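Local coordinates for YfkN protein (Bacillus subtilis subsp. subtilis, PDB 3GVE) that belongs to the calcineurin-like phosphoesterase family and carries a manganese ion and a magnesium ion in adjoining sites that share a ligand, at residues Met25-Tyr29 and His332-Leu336; Gln250-Pro255 and Val277-Ser282. All blocks are in the same frame, centred on the assembly; numbering follows the deposited sequence.

In the fold
Interaction 1 joins residues 25-29, early in the chain, to the C-terminal helix 322-340, while interaction 2 pairs 250-255 with the end of strand 275-280 beside the metals. Their centres lie 25 Å apart, and their nearest atoms about 10 Å apart, so they do not touch; in sequence, both segments of interaction 2 fall between those of interaction 1. The manganese site links them through the chain: His251 of interaction 2 binds the ion together with Asp19, His21 and Asp64, and His21 precedes Met25 by four residues. Asp64 also reaches the magnesium ion, which lies about 5 Å from the side chain of His251.

Interaction 1: Met25-Tyr29 and His332-Leu336; sequences MDYDY and HQNTL
Residues 25-29 pass alongside one turn of helix 322-340, with CA atoms 7.7 Å apart at Met25 and His332 and 7.3 Å apart at Tyr29 and Leu336. This spacing leaves the joining to side chains, and no backbone hydrogen bond crosses. Between the two ends the chain makes an inverse gamma turn centred on Asp26, whose carboxylate forms salt bridges with Arg42 and Arg320, and then enters the short strand 27-28.

His332 lies at the middle of the contact. Its CG stands anti to the backbone N (chi1 172°), which carries the imidazole off the helix and in among the side chains of Met25, Tyr27 and Tyr29. Met25, a selenomethionine, lays CG over one imidazole face, 3.8 Å from the centroid of the His332 ring, as a CH-pi contact; its selenium sits farther out above the same ring. The edge of the His332 ring points at the face of Tyr27 in a T-shaped pair with planes at 79°, and CE1 of His332 comes within 3.7 Å of Tyr27 CG. A hydrogen bond of 2.7 Å joins ND1 of His332 to OH of Tyr29, helping to fix the rotation of the imidazole; these two rings meet rim to rim.

Thr335 CG2 rests over one face of the Tyr29 ring, 3.6 Å from Tyr29 CE1, with Tyr27 CD2 over the opposite face. Leu336 CD2 fills in against Tyr27 CE2 at 3.5 Å. The polar ends turn elsewhere: Tyr27 OH bonds to Asp32, and Thr335 OG1 to the Thr331 carbonyl one helical turn back. Tyr27, Tyr29 and His332 thus form an aromatic cluster that fastens the C-terminal helix to the segment following the metal ligands Asp19 and His21.

Interaction 2: Gln250-Pro255 and Val277-Ser282; sequences QHGLFP and VVMPSS. With MN (manganese (II) ion), chain C.
With CG anti to the carbonyl carbon (chi1 -65°), His251 sets its imidazole beside Ser282, whose CB the backbone points that way; chi1 of Ser282 (64°) instead places OG. Ser282 CB lies over one face of that ring as a CH-pi contact, 3.6 Å from the centroid of the His251 ring. The setting is a short antiparallel beta ladder leading into the metal site of the calcineurin-like fold. Phe254 and Met279 are its hydrogen-bonded pair: Met279 N donates to Phe254 O at 2.9 Å, nearly straight at 167°, and Phe254 N donates to Met279 O at 3.2 Å, in the carbonyl plane. Leu253 and Pro280 follow as the non-hydrogen-bonded pair, and then comes a weak bond from Ser281 N to Gly252 O.

Met279, a selenomethionine, runs out past Gly252, its CG 3.4 Å from Gly252 O, then bends at chi3 to bring CE within 3.4 Å of Gln250 OE1, which is itself bonded to Ile219 N. The Phe254 ring edge meets the Val277 carbonyl oxygen. Past the ladder, where the backbones stay close, two waters join them: one bridges His251 N and Ser281 O, and a second links His251 O to both serine hydroxyls. Asp19, His21 and Asp64 supply the other protein ligands of the manganese, which His251 NE2 binds at 2.2 Å.

Interaction 1: Met25-Tyr29 and His332-Leu336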
loop_
_atom_site.group_PDB
_atom_site.type_symbol
_atom_site.label_atom_id
_atom_site.label_comp_id
_atom_site.label_asym_id
_atom_site.label_seq_id
_atom_site.Cartn_x
_atom_site.Cartn_y
_atom_site.Cartn_z
HETATM N N MSE A 25 8.012 12.466 5.825
HETATM C CA MSE A 25 7.643 12.507 7.230
HETATM C C MSE A 25 7.173 11.141 7.721
HETATM O O MSE A 25 6.779 10.291 6.940
HETATM C CB MSE A 25 6.542 13.537 7.449
HETATM C CG MSE A 25 6.973 14.961 7.163
HETATM SE SE MSE A 25 8.336 15.622 8.418
HETATM C CE MSE A 25 7.101 16.209 9.819
ATOM N N ASP A 26 7.194 10.956 9.034
ATOM C CA ASP A 26 6.610 9.762 9.634
ATOM C C ASP A 26 5.106 10.034 9.804
ATOM O O ASP A 26 4.607 10.264 10.907
ATOM C CB ASP A 26 7.321 9.372 10.947
ATOM C CG ASP A 26 7.404 10.506 11.973
ATOM O OD1 ASP A 26 7.290 11.681 11.608
ATOM O OD2 ASP A 26 7.635 10.183 13.147
ATOM N N TYR A 27 4.403 10.022 8.679
ATOM C CA TYR A 27 3.037 10.537 8.580
ATOM C C TYR A 27 2.198 9.768 7.564
ATOM O O TYR A 27 2.627 9.516 6.449
ATOM C CB TYR A 27 3.075 12.024 8.201
ATOM C CG TYR A 27 1.816 12.772 8.594
ATOM C CD1 TYR A 27 1.672 13.300 9.873
ATOM C CD2 TYR A 27 0.766 12.921 7.704
ATOM C CE1 TYR A 27 0.523 13.965 10.237
ATOM C CE2 TYR A 27 -0.386 13.603 8.067
ATOM C CZ TYR A 27 -0.486 14.112 9.336
ATOM O OH TYR A 27 -1.627 14.770 9.737
ATOM N N ASP A 28 0.986 9.419 7.975
ATOM C CA ASP A 28 -0.004 8.771 7.132
ATOM C C ASP A 28 -0.985 9.841 6.653
ATOM O O ASP A 28 -1.803 10.323 7.423
ATOM C CB ASP A 28 -0.732 7.683 7.958
ATOM C CG ASP A 28 -1.887 7.036 7.217
ATOM O OD1 ASP A 28 -2.081 7.294 6.044
ATOM O OD2 ASP A 28 -2.608 6.255 7.847
ATOM N N TYR A 29 -0.897 10.222 5.390
ATOM C CA TYR A 29 -1.773 11.260 4.852
ATOM C C TYR A 29 -3.221 10.805 4.698
ATOM O O TYR A 29 -4.105 11.636 4.622
ATOM C CB TYR A 29 -1.282 11.798 3.496
ATOM C CG TYR A 29 0.031 12.569 3.570
ATOM C CD1 TYR A 29 0.086 13.846 4.114
ATOM C CD2 TYR A 29 1.216 12.000 3.112
ATOM C CE1 TYR A 29 1.273 14.529 4.198
ATOM C CE2 TYR A 29 2.398 12.682 3.189
ATOM C CZ TYR A 29 2.424 13.947 3.733
ATOM O OH TYR A 29 3.607 14.631 3.823
ATOM N N HIS A 332 5.249 19.532 3.105
ATOM C CA HIS A 332 4.384 18.702 3.926
ATOM C C HIS A 332 3.108 19.452 4.324
ATOM O O HIS A 332 2.027 18.930 4.193
ATOM C CB HIS A 332 5.166 18.217 5.140
ATOM C CG HIS A 332 4.331 17.505 6.155
ATOM N ND1 HIS A 332 3.713 16.297 5.913
ATOM C CD2 HIS A 332 4.000 17.852 7.416
ATOM C CE1 HIS A 332 3.052 15.925 6.991
ATOM N NE2 HIS A 332 3.214 16.849 7.917
ATOM N N GLN A 333 3.258 20.694 4.771
ATOM C CA GLN A 333 2.086 21.504 5.143
ATOM C C GLN A 333 1.206 21.816 3.941
ATOM O O GLN A 333 -0.003 21.787 4.049
ATOM C CB GLN A 333 2.505 22.769 5.889
ATOM C CG GLN A 333 3.111 22.426 7.236
ATOM C CD GLN A 333 3.537 23.619 8.022
ATOM O OE1 GLN A 333 3.227 24.744 7.671
ATOM N NE2 GLN A 333 4.240 23.377 9.103
ATOM N N ASN A 334 1.817 22.048 2.789
ATOM C CA ASN A 334 1.060 22.240 1.560
ATOM C C ASN A 334 0.308 20.974 1.160
ATOM O O ASN A 334 -0.792 21.019 0.642
ATOM C CB ASN A 334 1.985 22.691 0.414
ATOM C CG ASN A 334 2.544 24.095 0.623
ATOM O OD1 ASN A 334 2.080 24.842 1.464
ATOM N ND2 ASN A 334 3.546 24.437 -0.146
ATOM N N THR A 335 0.938 19.831 1.403
ATOM C CA THR A 335 0.309 18.549 1.132
ATOM C C THR A 335 -0.902 18.304 2.050
ATOM O O THR A 335 -1.922 17.820 1.610
ATOM C CB THR A 335 1.334 17.399 1.224
ATOM O OG1 THR A 335 2.329 17.596 0.219
ATOM C CG2 THR A 335 0.681 16.045 0.999
ATOM N N LEU A 336 -0.758 18.636 3.321
ATOM C CA LEU A 336 -1.890 18.533 4.230
ATOM C C LEU A 336 -3.074 19.349 3.703
ATOM O O LEU A 336 -4.184 18.884 3.718
ATOM C CB LEU A 336 -1.508 19.016 5.621
ATOM C CG LEU A 336 -0.501 18.195 6.415
ATOM C CD1 LEU A 336 -0.141 18.912 7.702
ATOM C CD2 LEU A 336 -0.971 16.774 6.716
#

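Interaction 2: Gln250-Pro255 and Val277-Ser282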
loop_
_atom_site.group_PDB
_atom_site.type_symbol
_atom_site.label_atom_id
_atom_site.label_comp_id
_atom_site.label_asym_id
_atom_site.label_seq_id
_atom_site.Cartn_x
_atom_site.Cartn_y
_atom_site.Cartn_z
ATOM N N GLN A 250 10.749 -5.634 -4.116
ATOM C CA GLN A 250 9.867 -6.611 -3.472
ATOM C C GLN A 250 9.313 -6.162 -2.118
ATOM O O GLN A 250 8.352 -6.726 -1.626
ATOM C CB GLN A 250 10.575 -7.956 -3.309
ATOM C CG GLN A 250 10.600 -8.798 -4.567
ATOM C CD GLN A 250 11.553 -9.979 -4.462
ATOM O OE1 GLN A 250 12.510 -9.957 -3.721
ATOM N NE2 GLN A 250 11.290 -10.999 -5.249
ATOM N N HIS A 251 9.914 -5.141 -1.527
ATOM C CA HIS A 251 9.489 -4.669 -0.206
ATOM C C HIS A 251 9.728 -5.746 0.884
ATOM O O HIS A 251 9.076 -5.737 1.919
ATOM C CB HIS A 251 8.015 -4.179 -0.211
ATOM C CG HIS A 251 7.754 -2.964 -1.065
ATOM N ND1 HIS A 251 6.646 -2.171 -0.885
ATOM C CD2 HIS A 251 8.436 -2.419 -2.106
ATOM C CE1 HIS A 251 6.666 -1.177 -1.756
ATOM N NE2 HIS A 251 7.729 -1.316 -2.525
ATOM N N GLY A 252 10.681 -6.645 0.638
ATOM C CA GLY A 252 11.080 -7.675 1.591
ATOM C C GLY A 252 12.323 -7.324 2.390
ATOM O O GLY A 252 12.750 -6.176 2.365
ATOM N N LEU A 253 12.891 -8.313 3.090
ATOM C CA LEU A 253 14.076 -8.119 3.894
ATOM C C LEU A 253 15.186 -8.999 3.373
ATOM O O LEU A 253 14.963 -10.208 3.131
ATOM C CB LEU A 253 13.807 -8.485 5.379
ATOM C CG LEU A 253 12.662 -7.725 6.059
ATOM C CD1 LEU A 253 12.609 -8.139 7.568
ATOM C CD2 LEU A 253 12.804 -6.266 5.931
ATOM N N PHE A 254 16.376 -8.456 3.280
ATOM C CA PHE A 254 17.549 -9.281 3.040
ATOM C C PHE A 254 18.738 -8.586 3.676
ATOM O O PHE A 254 18.910 -7.398 3.474
ATOM C CB PHE A 254 17.811 -9.558 1.553
ATOM C CG PHE A 254 18.920 -10.570 1.362
ATOM C CD1 PHE A 254 18.648 -11.923 1.343
ATOM C CD2 PHE A 254 20.235 -10.157 1.358
ATOM C CE1 PHE A 254 19.659 -12.857 1.251
ATOM C CE2 PHE A 254 21.272 -11.086 1.266
ATOM C CZ PHE A 254 20.983 -12.447 1.220
ATOM N N PRO A 255 19.563 -9.305 4.432
ATOM C CA PRO A 255 19.449 -10.741 4.707
ATOM C C PRO A 255 18.266 -11.101 5.569
ATOM O O PRO A 255 17.745 -10.280 6.259
ATOM C CB PRO A 255 20.759 -11.062 5.443
ATOM C CG PRO A 255 21.237 -9.796 5.975
ATOM C CD PRO A 255 20.783 -8.725 5.008
ATOM N N VAL A 277 24.715 -8.059 -0.302
ATOM C CA VAL A 277 23.436 -7.607 -0.819
ATOM C C VAL A 277 22.576 -7.180 0.355
ATOM O O VAL A 277 22.533 -7.857 1.362
ATOM C CB VAL A 277 22.698 -8.764 -1.527
ATOM C CG1 VAL A 277 21.319 -8.309 -2.031
ATOM C CG2 VAL A 277 23.552 -9.320 -2.671
ATOM N N VAL A 278 21.886 -6.064 0.204
ATOM C CA VAL A 278 20.920 -5.653 1.216
ATOM C C VAL A 278 19.609 -5.243 0.557
ATOM O O VAL A 278 19.597 -4.685 -0.526
ATOM C CB VAL A 278 21.467 -4.508 2.126
ATOM C CG1 VAL A 278 22.701 -5.005 2.899
ATOM C CG2 VAL A 278 21.783 -3.246 1.315
HETATM N N MSE A 279 18.515 -5.522 1.251
HETATM C CA MSE A 279 17.183 -5.090 0.833
HETATM C C MSE A 279 16.471 -4.582 2.082
HETATM O O MSE A 279 15.944 -5.355 2.882
HETATM C CB MSE A 279 16.377 -6.228 0.193
HETATM C CG MSE A 279 14.958 -5.795 -0.207
HETATM SE SE MSE A 279 13.827 -7.282 -0.731
HETATM C CE MSE A 279 14.707 -7.772 -2.371
ATOM N N PRO A 280 16.475 -3.269 2.242
ATOM C CA PRO A 280 15.953 -2.673 3.475
ATOM C C PRO A 280 14.471 -2.309 3.425
ATOM O O PRO A 280 14.084 -1.180 3.604
ATOM C CB PRO A 280 16.830 -1.434 3.651
ATOM C CG PRO A 280 17.160 -1.027 2.268
ATOM C CD PRO A 280 17.349 -2.326 1.513
ATOM N N SER A 281 13.640 -3.314 3.226
ATOM C CA SER A 281 12.190 -3.196 3.391
ATOM C C SER A 281 11.616 -2.131 2.440
ATOM O O SER A 281 11.962 -2.088 1.273
ATOM C CB SER A 281 11.865 -2.900 4.876
ATOM O OG SER A 281 10.468 -3.014 5.112
ATOM N N SER A 282 10.706 -1.314 2.945
ATOM C CA SER A 282 10.104 -0.240 2.168
ATOM C C SER A 282 9.756 0.908 3.118
ATOM O O SER A 282 9.750 0.739 4.321
ATOM C CB SER A 282 8.873 -0.730 1.408
ATOM O OG SER A 282 7.864 -1.130 2.305
HETATM MN MN MN C . 8.091 -0.154 -4.417
HETATM O O HOH W 1 12.106 -3.207 -1.336
HETATM O O HOH W 2 8.280 -3.577 3.472
HETATM O O HOH W 3 8.211 -1.969 -5.659
HETATM O O HOH W 4 6.012 -0.353 -5.241
#